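Acetamidase (Bacillus halodurans, PDB 2II1) binds calcium ions and probably hydrolyses carbon-nitrogen bonds, other than peptide bonds, in linear amides. Local coordinates at residues 236-241 with 281-286; 248-253 with 262-267; 30-35 with 62-67; 18-23 with 175-180. All blocks are in the same frame, centred on the assembly; numbering follows the deposited sequence.

Contacts 1, 3 and 4 involve beta strands; contact 2 joins two helices. Contacts 1 and 2 share helix 235-253, touch each other through F285 and L265, and both reach the second subunit. Contacts 3 and 4 lie on the other side of the chain's centre from contact 1, their centres about 6 Å apart. Probable backbone hydrogen bonds, L64 N to L178 O and Y65 N to A22 O, join them through strand 60-67. Contacts 1 to 3 are buried; contact 4 is partly so. All lack hydrogen bonds between their segments and rest on van der Waals packing: methyls and backbone in contact 1, leucine ends in contact 2, an aromatic ring with branched chains in contact 3, a leucine on proline and a backbone oxygen in contact 4.

Contact 1 (236-241 with 281-286); sequences DAAAVQ and KTARFS
A238 and A283 meet methyl to methyl, with CB to CB at 4.0 Å. This is the tight part of the contact. The A283 methyl points from the strand at the backbone of the helix. Its CB lies 3.7 Å from A239 N and 3.8 Å from A238 C, so it rests on the peptide that links the two helix residues. A238 returns the contact from the helix. Its CB points at the strand and sits 3.6 Å from K281 O. With one-carbon side chains at the crossing, the helix comes close to the strand: the axes of the two segments approach to 6.9 Å. They run in nearly the same direction, at 28°. A239 adds little, since its CB points away from the strand and packs on L271 and on L235 of the second subunit.

The arrangement is a helix laid on one face of a beta sheet. Strand 281-288 lies in a mixed sheet between strands 225-232 and 270-275, and helix 235-253 covers it. The opposite face of the strand carries T282 and R284. R284 forms salt bridges there with D160 and D189.

The contact is looser at K281. Its CB starts toward the helix, but CG lies anti to the carbonyl carbon, chi1 -41°, and a second bend at chi2 carries the amine off from the helix. NZ is hydrogen-bonded to the carbonyl oxygens of N278 and I276. D236, partly exposed, faces the second subunit instead: its OD1 is hydrogen-bonded to L235 N of that subunit, and its backbone N to OD1 of D236 there.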
loop_
_atom_site.group_PDB
_atom_site.type_symbol
_atom_site.label_atom_id
_atom_site.label_comp_id
_atom_site.label_asym_id
_atom_site.label_seq_id
_atom_site.Cartn_x
_atom_site.Cartn_y
_atom_site.Cartn_z
ATOM N N ASP A 236 -0.726 5.442 -10.324
ATOM C CA ASP A 236 -2.161 5.801 -10.364
ATOM C C ASP A 236 -2.941 4.711 -11.117
ATOM O O ASP A 236 -3.976 4.190 -10.639
ATOM C CB ASP A 236 -2.332 7.153 -11.112
ATOM C CG ASP A 236 -2.241 8.392 -10.197
ATOM O OD1 ASP A 236 -2.389 8.276 -8.972
ATOM O OD2 ASP A 236 -2.104 9.513 -10.723
ATOM N N ALA A 237 -2.405 4.342 -12.286
ATOM C CA ALA A 237 -3.071 3.478 -13.255
ATOM C C ALA A 237 -2.917 2.023 -12.877
ATOM O O ALA A 237 -3.852 1.245 -13.037
ATOM C CB ALA A 237 -2.521 3.745 -14.663
ATOM N N ALA A 238 -1.755 1.663 -12.329
ATOM C CA ALA A 238 -1.559 0.312 -11.777
ATOM C C ALA A 238 -2.540 0.030 -10.649
ATOM O O ALA A 238 -3.150 -1.032 -10.625
ATOM C CB ALA A 238 -0.148 0.139 -11.320
ATOM N N ALA A 239 -2.713 1.003 -9.743
ATOM C CA ALA A 239 -3.687 0.953 -8.669
ATOM C C ALA A 239 -5.103 0.757 -9.182
ATOM O O ALA A 239 -5.807 -0.157 -8.733
ATOM C CB ALA A 239 -3.603 2.266 -7.757
ATOM N N VAL A 240 -5.534 1.620 -10.108
ATOM C CA VAL A 240 -6.858 1.499 -10.706
ATOM C C VAL A 240 -7.066 0.163 -11.450
ATOM O O VAL A 240 -8.125 -0.450 -11.315
ATOM C CB VAL A 240 -7.190 2.710 -11.652
ATOM C CG1 VAL A 240 -8.484 2.426 -12.416
ATOM C CG2 VAL A 240 -7.277 4.023 -10.843
ATOM N N GLN A 241 -6.065 -0.300 -12.211
ATOM C CA GLN A 241 -6.126 -1.613 -12.850
ATOM C C GLN A 241 -6.198 -2.793 -11.864
ATOM O O GLN A 241 -7.016 -3.681 -12.076
ATOM C CB GLN A 241 -4.965 -1.866 -13.790
ATOM C CG GLN A 241 -5.196 -3.041 -14.703
ATOM C CD GLN A 241 -6.361 -2.807 -15.672
ATOM O OE1 GLN A 241 -6.401 -1.799 -16.372
ATOM N NE2 GLN A 241 -7.321 -3.711 -15.672
ATOM N N LYS A 281 5.324 0.489 -12.938
ATOM C CA LYS A 281 5.054 0.420 -11.507
ATOM C C LYS A 281 4.023 -0.715 -11.250
ATOM O O LYS A 281 3.192 -1.022 -12.094
ATOM C CB LYS A 281 4.533 1.777 -10.985
ATOM C CG LYS A 281 5.226 3.028 -11.536
ATOM C CD LYS A 281 6.683 3.082 -11.160
ATOM C CE LYS A 281 7.420 4.229 -11.881
ATOM N NZ LYS A 281 8.912 3.974 -11.895
ATOM N N THR A 282 4.062 -1.336 -10.078
ATOM C CA THR A 282 3.186 -2.482 -9.802
ATOM C C THR A 282 2.431 -2.254 -8.502
ATOM O O THR A 282 3.004 -1.791 -7.539
ATOM C CB THR A 282 3.979 -3.769 -9.695
ATOM O OG1 THR A 282 4.721 -3.956 -10.900
ATOM C CG2 THR A 282 3.052 -4.979 -9.458
ATOM N N ALA A 283 1.147 -2.598 -8.508
ATOM C CA ALA A 283 0.223 -2.455 -7.380
ATOM C C ALA A 283 -0.553 -3.743 -7.258
ATOM O O ALA A 283 -0.623 -4.526 -8.233
ATOM C CB ALA A 283 -0.730 -1.297 -7.614
ATOM N N ARG A 284 -1.097 -3.999 -6.067
ATOM C CA ARG A 284 -1.990 -5.167 -5.861
ATOM C C ARG A 284 -3.179 -4.855 -4.989
ATOM O O ARG A 284 -3.060 -4.128 -4.006
ATOM C CB ARG A 284 -1.264 -6.422 -5.317
ATOM C CG ARG A 284 -0.533 -6.277 -4.013
ATOM C CD ARG A 284 0.622 -7.278 -3.918
ATOM N NE ARG A 284 1.142 -7.339 -2.545
ATOM C CZ ARG A 284 1.964 -6.446 -2.001
ATOM N NH1 ARG A 284 2.392 -5.412 -2.695
ATOM N NH2 ARG A 284 2.356 -6.571 -0.740
ATOM N N PHE A 285 -4.332 -5.409 -5.358
ATOM C CA PHE A 285 -5.506 -5.345 -4.489
ATOM C C PHE A 285 -5.694 -6.686 -3.818
ATOM O O PHE A 285 -5.791 -7.713 -4.506
ATOM C CB PHE A 285 -6.798 -4.985 -5.240
ATOM C CG PHE A 285 -7.861 -4.470 -4.319
ATOM C CD1 PHE A 285 -8.661 -5.333 -3.599
ATOM C CD2 PHE A 285 -7.967 -3.117 -4.088
ATOM C CE1 PHE A 285 -9.580 -4.839 -2.684
ATOM C CE2 PHE A 285 -8.883 -2.628 -3.217
ATOM C CZ PHE A 285 -9.710 -3.498 -2.515
ATOM N N SER A 286 -5.831 -6.637 -2.488
ATOM C CA SER A 286 -5.882 -7.803 -1.633
ATOM C C SER A 286 -7.206 -7.872 -0.844
ATOM O O SER A 286 -7.633 -6.876 -0.214
ATOM C CB SER A 286 -4.701 -7.780 -0.675
ATOM O OG SER A 286 -4.770 -8.796 0.286
#

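Contact 2 (248-253 with 262-267)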
loop_
_atom_site.group_PDB
_atom_site.type_symbol
_atom_site.label_atom_id
_atom_site.label_comp_id
_atom_site.label_asym_id
_atom_site.label_seq_id
_atom_site.Cartn_x
_atom_site.Cartn_y
_atom_site.Cartn_z
ATOM N N THR A 248 -14.098 -6.778 -11.109
ATOM C CA THR A 248 -14.733 -7.432 -12.252
ATOM C C THR A 248 -14.696 -8.945 -12.058
ATOM O O THR A 248 -15.632 -9.621 -12.444
ATOM C CB THR A 248 -14.118 -7.030 -13.622
ATOM O OG1 THR A 248 -12.737 -7.402 -13.674
ATOM C CG2 THR A 248 -14.250 -5.528 -13.889
ATOM N N PHE A 249 -13.633 -9.469 -11.459
ATOM C CA PHE A 249 -13.591 -10.898 -11.040
ATOM C C PHE A 249 -14.764 -11.309 -10.107
ATOM O O PHE A 249 -15.515 -12.250 -10.386
ATOM C CB PHE A 249 -12.243 -11.222 -10.367
ATOM C CG PHE A 249 -12.212 -12.567 -9.689
ATOM C CD1 PHE A 249 -12.652 -13.704 -10.350
ATOM C CD2 PHE A 249 -11.730 -12.690 -8.409
ATOM C CE1 PHE A 249 -12.624 -14.965 -9.700
ATOM C CE2 PHE A 249 -11.697 -13.933 -7.761
ATOM C CZ PHE A 249 -12.148 -15.071 -8.423
ATOM N N LEU A 250 -14.881 -10.602 -8.989
ATOM C CA LEU A 250 -15.960 -10.794 -8.019
ATOM C C LEU A 250 -17.360 -10.649 -8.656
ATOM O O LEU A 250 -18.262 -11.442 -8.391
ATOM C CB LEU A 250 -15.798 -9.779 -6.865
ATOM C CG LEU A 250 -14.983 -10.148 -5.625
ATOM C CD1 LEU A 250 -15.019 -9.013 -4.583
ATOM C CD2 LEU A 250 -15.487 -11.432 -5.010
ATOM N N ALA A 251 -17.530 -9.641 -9.499
ATOM C CA ALA A 251 -18.797 -9.400 -10.154
ATOM C C ALA A 251 -19.100 -10.546 -11.106
ATOM O O ALA A 251 -20.155 -11.163 -10.998
ATOM C CB ALA A 251 -18.765 -8.089 -10.880
ATOM N N ASN A 252 -18.150 -10.862 -11.987
ATOM C CA ASN A 252 -18.321 -11.910 -12.993
ATOM C C ASN A 252 -18.527 -13.307 -12.431
ATOM O O ASN A 252 -19.282 -14.096 -12.992
ATOM C CB ASN A 252 -17.113 -11.958 -13.940
ATOM C CG ASN A 252 -17.082 -10.796 -14.912
ATOM O OD1 ASN A 252 -18.054 -10.053 -15.041
ATOM N ND2 ASN A 252 -15.961 -10.634 -15.600
ATOM N N ARG A 253 -17.841 -13.613 -11.340
ATOM C CA ARG A 253 -17.779 -14.958 -10.831
ATOM C C ARG A 253 -18.683 -15.188 -9.625
ATOM O O ARG A 253 -18.808 -16.313 -9.182
ATOM C CB ARG A 253 -16.325 -15.307 -10.481
ATOM C CG ARG A 253 -15.428 -15.505 -11.702
ATOM C CD ARG A 253 -15.674 -16.884 -12.310
ATOM N NE ARG A 253 -14.738 -17.233 -13.379
ATOM C CZ ARG A 253 -14.890 -16.925 -14.666
ATOM N NH1 ARG A 253 -15.942 -16.237 -15.097
ATOM N NH2 ARG A 253 -13.972 -17.313 -15.540
ATOM N N GLY A 262 -17.747 -3.367 -5.589
ATOM C CA GLY A 262 -17.013 -2.155 -5.269
ATOM C C GLY A 262 -17.160 -1.700 -3.822
ATOM O O GLY A 262 -16.207 -1.183 -3.237
HETATM N N MSE A 263 -18.353 -1.891 -3.252
HETATM C CA MSE A 263 -18.601 -1.596 -1.838
HETATM C C MSE A 263 -17.834 -2.555 -0.941
HETATM O O MSE A 263 -17.252 -2.155 0.073
HETATM C CB MSE A 263 -20.089 -1.676 -1.526
HETATM C CG MSE A 263 -20.852 -0.512 -2.028
HETATM SE SE MSE A 263 -22.718 -0.697 -1.618
HETATM C CE MSE A 263 -23.354 1.008 -2.493
ATOM N N LEU A 264 -17.812 -3.818 -1.324
ATOM C CA LEU A 264 -17.084 -4.789 -0.528
ATOM C C LEU A 264 -15.594 -4.449 -0.509
ATOM O O LEU A 264 -14.985 -4.508 0.554
ATOM C CB LEU A 264 -17.328 -6.227 -1.001
ATOM C CG LEU A 264 -16.606 -7.275 -0.157
ATOM C CD1 LEU A 264 -17.182 -7.366 1.252
ATOM C CD2 LEU A 264 -16.608 -8.656 -0.855
ATOM N N LEU A 265 -15.033 -4.093 -1.670
ATOM C CA LEU A 265 -13.613 -3.763 -1.806
ATOM C C LEU A 265 -13.237 -2.501 -1.018
ATOM O O LEU A 265 -12.253 -2.494 -0.272
ATOM C CB LEU A 265 -13.241 -3.541 -3.287
ATOM C CG LEU A 265 -13.344 -4.735 -4.263
ATOM C CD1 LEU A 265 -12.588 -4.459 -5.572
ATOM C CD2 LEU A 265 -12.876 -6.006 -3.620
ATOM N N SER A 266 -14.009 -1.439 -1.229
ATOM C CA SER A 266 -13.824 -0.172 -0.523
ATOM C C SER A 266 -13.925 -0.349 0.983
ATOM O O SER A 266 -13.186 0.287 1.758
ATOM C CB SER A 266 -14.847 0.834 -1.016
ATOM O OG SER A 266 -14.347 2.140 -0.925
ATOM N N GLY A 267 -14.824 -1.229 1.413
ATOM C CA GLY A 267 -15.015 -1.474 2.842
ATOM C C GLY A 267 -14.114 -2.502 3.525
ATOM O O GLY A 267 -13.889 -2.415 4.736
#
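This is a buried helix-helix contact made by three leucines. It joins the last turns of helix 235-253 to helix 258-268. These two consecutive helices, linked by a short connection, pack against strand 281-288. L250 is the side chain that segment 248-253 contributes, and it alone meets both L264 and L265.

The touching is done by one methyl on each residue. CD1 of L250 meets a methyl of each leucine. It lies 4.1 Å from CD2 of L264, and the two side chains cross at about a right angle. L265 meets L250 differently: the two slide past each other in opposite directions. The neighbouring leucines take different first torsions. L264 has CG opposite its backbone N, chi1 -178°, while L265 has CG opposite its carbonyl carbon, chi1 -65°. Both nevertheless bring CD2 to the same methyl.

Other apolar side chains pack around the leucines. L287 packs on L250 and L264, F285 packs on L265, and F292 of helix 289-294 packs on L250. On the far face of helix 258-268, S266 OG is hydrogen-bonded to the second subunit, at L193 N and C195 O. A251, next to L250, belongs with T254 and L256 to a third calcium site, which holds no ion in this chain. The closest approach between the helix segments is L250 CD1 to L265 CD2, at 3.8 Å.

Contact 3 (30-35 with 62-67); sequences VIFETK and GPLYVE
Strand segments 30-35 and 62-67 face each other without pairing. Their nearest CA atoms are far apart for strands: 7.9 Å between F32 and G62, and 9.1 Å between V30 and L64. Side chains bridge the gap. L64 is central and touches both V30 and F32.

V30 and L64 reach toward each other tip to tip. The CD2 methyl of L64 meets both methyls of V30, at 3.9 Å from CG2 and 4.1 Å from CG1. L64 holds CG anti to its backbone N, chi1 168°, and directs CD2 at V30.

The two strands belong to different sheets. Strand 28-34 pairs with strands 3-5 and 201-210, while strand 60-67 lies between strands 22-25 and 176-184. The contact is therefore sheet-to-sheet packing through apolar side chains. C24 packs on both V30 and L64, and L180 packs on F32.

F32 crosses L64 at about a right angle. The end of its ring comes closer to the other strand than its CB does, and CZ lies 4.2 Å from L64 CB. G62 is beside the same ring. Its peptide to P63 is cis, and the pyrrolidine turns away from F32 toward N18 and L177.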
loop_
_atom_site.group_PDB
_atom_site.type_symbol
_atom_site.label_atom_id
_atom_site.label_comp_id
_atom_site.label_asym_id
_atom_site.label_seq_id
_atom_site.Cartn_x
_atom_site.Cartn_y
_atom_site.Cartn_z
ATOM N N VAL A 30 9.647 -28.379 -9.307
ATOM C CA VAL A 30 10.743 -27.786 -10.096
ATOM C C VAL A 30 11.626 -26.927 -9.214
ATOM O O VAL A 30 11.130 -26.098 -8.463
ATOM C CB VAL A 30 10.249 -26.915 -11.296
ATOM C CG1 VAL A 30 11.406 -26.697 -12.250
ATOM C CG2 VAL A 30 9.102 -27.569 -12.021
ATOM N N ILE A 31 12.939 -27.103 -9.315
ATOM C CA ILE A 31 13.902 -26.323 -8.507
ATOM C C ILE A 31 14.696 -25.385 -9.423
ATOM O O ILE A 31 15.279 -25.842 -10.410
ATOM C CB ILE A 31 14.861 -27.262 -7.704
ATOM C CG1 ILE A 31 14.073 -28.122 -6.722
ATOM C CG2 ILE A 31 15.948 -26.454 -6.908
ATOM C CD1 ILE A 31 14.787 -29.404 -6.364
ATOM N N PHE A 32 14.683 -24.080 -9.120
ATOM C CA PHE A 32 15.343 -23.065 -9.941
ATOM C C PHE A 32 16.489 -22.538 -9.109
ATOM O O PHE A 32 16.249 -21.979 -8.043
ATOM C CB PHE A 32 14.407 -21.871 -10.254
ATOM C CG PHE A 32 13.350 -22.143 -11.281
ATOM C CD1 PHE A 32 12.240 -22.897 -10.966
ATOM C CD2 PHE A 32 13.429 -21.585 -12.548
ATOM C CE1 PHE A 32 11.259 -23.146 -11.912
ATOM C CE2 PHE A 32 12.439 -21.802 -13.495
ATOM C CZ PHE A 32 11.350 -22.597 -13.176
ATOM N N GLU A 33 17.725 -22.720 -9.560
ATOM C CA GLU A 33 18.884 -22.013 -8.984
ATOM C C GLU A 33 19.034 -20.665 -9.690
ATOM O O GLU A 33 18.988 -20.606 -10.915
ATOM C CB GLU A 33 20.169 -22.838 -9.137
ATOM N N THR A 34 19.230 -19.593 -8.920
ATOM C CA THR A 34 19.230 -18.227 -9.458
ATOM C C THR A 34 20.529 -17.455 -9.168
ATOM O O THR A 34 21.184 -17.683 -8.165
ATOM C CB THR A 34 18.032 -17.390 -8.860
ATOM O OG1 THR A 34 18.364 -16.984 -7.531
ATOM C CG2 THR A 34 16.705 -18.200 -8.847
ATOM N N LYS A 35 20.898 -16.532 -10.048
ATOM C CA LYS A 35 21.936 -15.564 -9.690
ATOM C C LYS A 35 21.223 -14.302 -9.184
ATOM O O LYS A 35 20.009 -14.132 -9.418
ATOM C CB LYS A 35 22.813 -15.244 -10.885
ATOM C CG LYS A 35 23.324 -16.450 -11.632
ATOM C CD LYS A 35 24.368 -16.011 -12.615
ATOM C CE LYS A 35 25.131 -17.165 -13.228
ATOM N NZ LYS A 35 25.613 -16.730 -14.561
ATOM N N GLY A 62 15.717 -20.283 -16.564
ATOM C CA GLY A 62 14.639 -20.729 -17.441
ATOM C C GLY A 62 15.063 -20.576 -18.893
ATOM O O GLY A 62 16.232 -20.279 -19.162
ATOM N N PRO A 63 14.115 -20.753 -19.843
ATOM C CA PRO A 63 12.697 -21.033 -19.635
ATOM C C PRO A 63 12.344 -22.506 -19.453
ATOM O O PRO A 63 12.983 -23.368 -20.014
ATOM C CB PRO A 63 12.023 -20.471 -20.886
ATOM C CG PRO A 63 13.099 -20.235 -21.884
ATOM C CD PRO A 63 14.424 -20.597 -21.273
ATOM N N LEU A 64 11.329 -22.759 -18.643
ATOM C CA LEU A 64 10.827 -24.110 -18.403
ATOM C C LEU A 64 9.595 -24.316 -19.275
ATOM O O LEU A 64 8.653 -23.512 -19.199
ATOM C CB LEU A 64 10.451 -24.265 -16.921
ATOM C CG LEU A 64 9.643 -25.509 -16.575
ATOM C CD1 LEU A 64 10.537 -26.769 -16.583
ATOM C CD2 LEU A 64 8.902 -25.327 -15.261
ATOM N N TYR A 65 9.597 -25.396 -20.071
ATOM C CA TYR A 65 8.431 -25.810 -20.861
ATOM C C TYR A 65 7.553 -26.738 -20.015
ATOM O O TYR A 65 7.969 -27.858 -19.646
ATOM C CB TYR A 65 8.856 -26.526 -22.173
ATOM C CG TYR A 65 7.750 -26.591 -23.220
ATOM C CD1 TYR A 65 6.719 -27.526 -23.115
ATOM C CD2 TYR A 65 7.721 -25.707 -24.297
ATOM C CE1 TYR A 65 5.695 -27.600 -24.054
ATOM C CE2 TYR A 65 6.698 -25.776 -25.256
ATOM C CZ TYR A 65 5.682 -26.729 -25.117
ATOM O OH TYR A 65 4.637 -26.827 -26.019
ATOM N N VAL A 66 6.339 -26.272 -19.718
ATOM C CA VAL A 66 5.340 -27.057 -18.984
ATOM C C VAL A 66 4.423 -27.762 -20.018
ATOM O O VAL A 66 3.585 -27.110 -20.673
ATOM C CB VAL A 66 4.530 -26.162 -18.006
ATOM C CG1 VAL A 66 3.564 -26.979 -17.156
ATOM C CG2 VAL A 66 5.472 -25.345 -17.133
ATOM N N GLU A 67 4.615 -29.067 -20.197
ATOM C CA GLU A 67 3.832 -29.836 -21.202
ATOM C C GLU A 67 2.401 -29.955 -20.723
ATOM O O GLU A 67 2.181 -30.142 -19.537
ATOM C CB GLU A 67 4.385 -31.236 -21.402
ATOM C CG GLU A 67 5.798 -31.271 -21.933
ATOM C CD GLU A 67 6.225 -32.637 -22.449
ATOM O OE1 GLU A 67 5.514 -33.677 -22.267
ATOM O OE2 GLU A 67 7.306 -32.678 -23.072
#

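Contact 4 (18-23 with 175-180)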
loop_
_atom_site.group_PDB
_atom_site.type_symbol
_atom_site.label_atom_id
_atom_site.label_comp_id
_atom_site.label_asym_id
_atom_site.label_seq_id
_atom_site.Cartn_x
_atom_site.Cartn_y
_atom_site.Cartn_z
ATOM N N ASN A 18 12.802 -17.891 -26.852
ATOM C CA ASN A 18 13.809 -18.536 -26.015
ATOM C C ASN A 18 13.579 -20.047 -25.987
ATOM O O ASN A 18 12.437 -20.501 -25.820
ATOM C CB ASN A 18 13.776 -17.973 -24.581
ATOM C CG ASN A 18 14.269 -16.535 -24.502
ATOM O OD1 ASN A 18 15.094 -16.098 -25.305
ATOM N ND2 ASN A 18 13.768 -15.794 -23.520
ATOM N N VAL A 19 14.644 -20.827 -26.170
ATOM C CA VAL A 19 14.496 -22.280 -26.263
ATOM C C VAL A 19 14.423 -22.844 -24.830
ATOM O O VAL A 19 15.190 -22.450 -23.984
ATOM C CB VAL A 19 15.637 -22.952 -27.083
ATOM C CG1 VAL A 19 15.370 -24.442 -27.211
ATOM C CG2 VAL A 19 15.753 -22.325 -28.473
ATOM N N PRO A 20 13.456 -23.726 -24.551
ATOM C CA PRO A 20 13.379 -24.273 -23.191
ATOM C C PRO A 20 14.644 -25.020 -22.770
ATOM O O PRO A 20 15.192 -25.796 -23.562
ATOM C CB PRO A 20 12.217 -25.259 -23.276
ATOM C CG PRO A 20 11.422 -24.818 -24.423
ATOM C CD PRO A 20 12.386 -24.240 -25.412
ATOM N N ILE A 21 15.100 -24.779 -21.546
ATOM C CA ILE A 21 16.244 -25.510 -20.971
ATOM C C ILE A 21 15.756 -26.803 -20.299
ATOM O O ILE A 21 16.548 -27.644 -19.883
ATOM C CB ILE A 21 17.069 -24.627 -19.970
ATOM C CG1 ILE A 21 16.249 -24.294 -18.713
ATOM C CG2 ILE A 21 17.536 -23.338 -20.644
ATOM C CD1 ILE A 21 16.962 -23.376 -17.711
ATOM N N ALA A 22 14.445 -26.966 -20.210
ATOM C CA ALA A 22 13.884 -28.074 -19.467
ATOM C C ALA A 22 12.385 -28.135 -19.657
ATOM O O ALA A 22 11.748 -27.148 -20.062
ATOM C CB ALA A 22 14.207 -27.936 -18.040
ATOM N N SER A 23 11.845 -29.317 -19.395
ATOM C CA SER A 23 10.425 -29.592 -19.513
ATOM C C SER A 23 9.968 -30.261 -18.260
ATOM O O SER A 23 10.766 -30.952 -17.613
ATOM C CB SER A 23 10.131 -30.550 -20.665
ATOM O OG SER A 23 10.553 -30.033 -21.903
ATOM N N GLY A 175 3.226 -24.358 -23.692
ATOM C CA GLY A 175 4.310 -24.647 -22.770
ATOM C C GLY A 175 4.589 -23.567 -21.733
ATOM O O GLY A 175 5.367 -23.791 -20.814
ATOM N N ALA A 176 3.997 -22.384 -21.890
ATOM C CA ALA A 176 4.141 -21.247 -20.918
ATOM C C ALA A 176 5.496 -20.539 -20.981
ATOM O O ALA A 176 5.546 -19.331 -21.201
ATOM C CB ALA A 176 3.850 -21.700 -19.483
ATOM N N LEU A 177 6.562 -21.313 -20.760
ATOM C CA LEU A 177 7.959 -20.842 -20.704
ATOM C C LEU A 177 8.191 -19.935 -19.507
ATOM O O LEU A 177 8.300 -18.709 -19.642
ATOM C CB LEU A 177 8.405 -20.166 -21.994
ATOM C CG LEU A 177 8.231 -21.013 -23.262
ATOM C CD1 LEU A 177 8.582 -20.155 -24.434
ATOM C CD2 LEU A 177 9.053 -22.276 -23.243
ATOM N N LEU A 178 8.277 -20.587 -18.349
ATOM C CA LEU A 178 8.417 -19.958 -17.031
ATOM C C LEU A 178 9.903 -19.727 -16.718
ATOM O O LEU A 178 10.723 -20.570 -16.984
ATOM C CB LEU A 178 7.809 -20.855 -15.928
ATOM C CG LEU A 178 7.797 -20.374 -14.479
ATOM C CD1 LEU A 178 7.066 -19.038 -14.291
ATOM C CD2 LEU A 178 7.184 -21.427 -13.544
ATOM N N ALA A 179 10.212 -18.563 -16.166
ATOM C CA ALA A 179 11.578 -18.172 -15.824
ATOM C C ALA A 179 11.466 -17.370 -14.524
ATOM O O ALA A 179 10.455 -16.716 -14.294
ATOM C CB ALA A 179 12.190 -17.297 -16.961
ATOM N N LEU A 180 12.461 -17.454 -13.655
ATOM C CA LEU A 180 12.398 -16.693 -12.418
ATOM C C LEU A 180 13.770 -16.347 -11.913
ATOM O O LEU A 180 14.763 -16.940 -12.317
ATOM C CB LEU A 180 11.564 -17.392 -11.342
ATOM C CG LEU A 180 12.132 -18.600 -10.603
ATOM C CD1 LEU A 180 13.260 -18.206 -9.629
ATOM C CD2 LEU A 180 11.000 -19.298 -9.902
#
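L177, P20 and N18 make this contact, and L177 has the largest buried area of the three. Its side chain points from segment 175-180 at the loop that leads into strand 22-25. Each of its two methyls meets a different loop residue. CD2 lies 3.7 Å from CG of P20, the closest approach of the two segments. CD1 lies 4.1 Å from the backbone O of N18, a contact of a methyl with a carbonyl and no more than packing.

P20 offers the outer edge of its pyrrolidine, the CG corner, and the two side chains cross obliquely. L177 arrives there with CG opposite its carbonyl carbon, chi1 -55°. The backbone also turns the residue: L177 has positive phi and psi, 66° and 76°, and A176 before it has positive phi as well. G175, A176 and L177 make a classic gamma turn, closed by the hydrogen bond from L177 N to G175 O at 2.8 Å.

N18 touches L177 through its backbone O. Its CB points toward segment 175-180 without a close contact. ND2 instead makes a weak hydrogen bond to F13 O. L177 is buried, while N18 and P20 are partly exposed.

Strand 60-67 runs between the two parts. It is parallel to strand 22-25 and antiparallel to strand 176-184, and its P63 and Y65 both pack on L177. N18 also rests on P63 and P20 on Y65, so the loop and L177 meet over one face of this middle strand.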